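PDB 1TZV: N utilization substance protein B homolog, which probably binds the boxA antiterminator RNA of ribosomal RNA operons and takes part in transcription antitermination. Local coordinates for residues R9-K14 and E32-E37. Sequence-based numbering, arbitrary orientation. Where two conformers were deposited one is given.
Sequences RLAVFK and EEILDE
Ile34, the last residue of helix 27-34, reaches across to helix 5-19 with both its branches. With CG2 anti to the backbone N and CG1 anti to the carbonyl carbon, the two part toward different neighbours. Ile34 CG2 comes to 3.9 Å from Ala11 CB, and the CA atoms of Ala11 and Ile34, 6.6 Å apart, mark the closest approach of the backbones. The other branch carries Ile34 CD1 to 3.9 Å from Lys14 CB. Lys14 runs across the isoleucine at a slant: a bend at chi3 (-63°) brings the far end of the chain alongside the CG2 methyl, with Lys14 NZ 3.6 Å from Ile34 CG2 and CE beside it. Lys14 NZ is also hydrogen-bonded to Tyr39 OH. Leu35, where the chain leaves the helix, adds a looser touch, Leu35 CD2 lying 4.3 Å from Ala11 CB. Cutting Ile34 back to an alanine would probably leave the Lys14 chain without its apolar support and open a gap beside Ala11. The contact joins the end of helix 27-34 to helix 5-19 in the all-helical NusB fold, and Ile34 also touches Ala15 and Gln18 further along helix 5-19. Leu35 touches Arg48 of helix 41-56, Val12 packs on the same helix, and Phe13 packs on helices 79-94 and 100-114.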
loop_
_atom_site.group_PDB
_atom_site.type_symbol
_atom_site.label_atom_id
_atom_site.label_comp_id
_atom_site.label_asym_id
_atom_site.label_seq_id
_atom_site.Cartn_x
_atom_site.Cartn_y
_atom_site.Cartn_z
ATOM N N ARG A 9 1.549 1.807 8.586
ATOM C CA ARG A 9 1.502 1.584 7.149
ATOM C C ARG A 9 2.865 1.241 6.573
ATOM O O ARG A 9 2.953 0.426 5.643
ATOM C CB ARG A 9 0.928 2.798 6.413
ATOM C CG ARG A 9 0.588 2.493 4.968
ATOM C CD ARG A 9 0.210 3.728 4.188
ATOM N NE ARG A 9 -1.059 4.329 4.589
ATOM C CZ ARG A 9 -1.163 5.440 5.301
ATOM N NH1 ARG A 9 -0.083 6.080 5.728
ATOM N NH2 ARG A 9 -2.358 5.957 5.523
ATOM N N LEU A 10 3.921 1.850 7.106
ATOM C CA LEU A 10 5.262 1.545 6.617
ATOM C C LEU A 10 5.635 0.098 6.920
ATOM O O LEU A 10 6.368 -0.522 6.158
ATOM C CB LEU A 10 6.310 2.480 7.230
ATOM C CG LEU A 10 6.625 3.786 6.493
ATOM C CD1 LEU A 10 7.594 4.580 7.357
ATOM C CD2 LEU A 10 7.208 3.515 5.091
ATOM N N ALA A 11 5.144 -0.449 8.030
ATOM C CA ALA A 11 5.457 -1.851 8.356
ATOM C C ALA A 11 4.825 -2.760 7.294
ATOM O O ALA A 11 5.418 -3.766 6.885
ATOM C CB ALA A 11 4.924 -2.217 9.754
ATOM N N VAL A 12 3.606 -2.418 6.869
ATOM C CA VAL A 12 2.917 -3.175 5.828
ATOM C C VAL A 12 3.755 -3.093 4.542
ATOM O O VAL A 12 4.019 -4.110 3.887
ATOM C CB VAL A 12 1.488 -2.602 5.588
ATOM C CG1 VAL A 12 0.856 -3.294 4.417
ATOM C CG2 VAL A 12 0.629 -2.788 6.834
ATOM N N PHE A 13 4.187 -1.881 4.202
ATOM C CA PHE A 13 5.004 -1.704 3.014
ATOM C C PHE A 13 6.294 -2.513 3.118
ATOM O O PHE A 13 6.672 -3.173 2.157
ATOM C CB PHE A 13 5.344 -0.236 2.785
ATOM C CG PHE A 13 6.308 -0.040 1.656
ATOM C CD1 PHE A 13 5.880 -0.156 0.343
ATOM C CD2 PHE A 13 7.654 0.132 1.910
ATOM C CE1 PHE A 13 6.802 -0.117 -0.715
ATOM C CE2 PHE A 13 8.586 0.173 0.866
ATOM C CZ PHE A 13 8.154 0.046 -0.446
ATOM N N LYS A 14 6.970 -2.465 4.264
ATOM C CA LYS A 14 8.204 -3.228 4.412
ATOM C C LYS A 14 7.989 -4.722 4.225
ATOM O O LYS A 14 8.839 -5.399 3.642
ATOM C CB LYS A 14 8.844 -2.943 5.770
ATOM C CG LYS A 14 9.352 -1.516 5.907
ATOM C CD LYS A 14 10.044 -1.286 7.244
ATOM C CE LYS A 14 9.081 -1.467 8.404
ATOM N NZ LYS A 14 9.765 -1.374 9.719
ATOM N N GLU A 32 5.281 -10.491 10.726
ATOM C CA GLU A 32 5.548 -10.780 12.141
ATOM C C GLU A 32 7.002 -10.535 12.560
ATOM O O GLU A 32 7.272 -10.249 13.731
ATOM C CB GLU A 32 5.137 -12.215 12.492
ATOM C CG GLU A 32 3.623 -12.447 12.452
ATOM C CD GLU A 32 2.834 -11.443 13.280
ATOM O OE1 GLU A 32 3.151 -11.234 14.472
ATOM O OE2 GLU A 32 1.880 -10.854 12.741
ATOM N N GLU A 33 7.945 -10.643 11.629
ATOM C CA GLU A 33 9.353 -10.387 11.953
ATOM C C GLU A 33 9.562 -8.881 12.141
ATOM O O GLU A 33 10.385 -8.442 12.948
ATOM C CB GLU A 33 10.281 -10.857 10.832
ATOM C CG GLU A 33 10.230 -12.343 10.505
ATOM C CD GLU A 33 11.207 -12.713 9.400
ATOM O OE1 GLU A 33 11.703 -11.794 8.713
ATOM O OE2 GLU A 33 11.470 -13.919 9.214
ATOM N N ILE A 34 8.803 -8.093 11.383
ATOM C CA ILE A 34 8.891 -6.633 11.421
ATOM C C ILE A 34 8.204 -6.062 12.655
ATOM O O ILE A 34 8.730 -5.154 13.312
ATOM C CB ILE A 34 8.253 -6.039 10.132
ATOM C CG1 ILE A 34 9.139 -6.394 8.934
ATOM C CG2 ILE A 34 8.086 -4.532 10.244
ATOM C CD1 ILE A 34 8.420 -6.309 7.607
ATOM N N LEU A 35 7.026 -6.594 12.972
ATOM C CA LEU A 35 6.282 -6.136 14.137
ATOM C C LEU A 35 7.009 -6.593 15.399
ATOM O O LEU A 35 7.451 -7.736 15.505
ATOM C CB LEU A 35 4.848 -6.690 14.132
ATOM C CG LEU A 35 3.965 -6.240 12.958
ATOM C CD1 LEU A 35 2.633 -6.967 13.017
ATOM C CD2 LEU A 35 3.755 -4.727 12.990
ATOM N N ASP A 36 7.161 -5.673 16.337
ATOM C CA ASP A 36 7.812 -5.990 17.599
ATOM C C ASP A 36 7.236 -5.102 18.682
ATOM O O ASP A 36 6.190 -4.470 18.494
ATOM C CB ASP A 36 9.336 -5.816 17.498
ATOM C CG ASP A 36 9.748 -4.426 17.074
ATOM O OD1 ASP A 36 8.961 -3.488 17.271
ATOM O OD2 ASP A 36 10.873 -4.269 16.558
ATOM N N GLU A 37 7.924 -5.056 19.820
ATOM C CA GLU A 37 7.487 -4.266 20.959
ATOM C C GLU A 37 7.311 -2.778 20.676
ATOM O O GLU A 37 6.594 -2.094 21.406
ATOM C CB GLU A 37 8.464 -4.454 22.131
ATOM C CG GLU A 37 9.931 -4.334 21.737
ATOM C CD GLU A 37 10.429 -5.530 20.935
ATOM O OE1 GLU A 37 11.514 -5.423 20.316
ATOM O OE2 GLU A 37 9.749 -6.580 20.933
#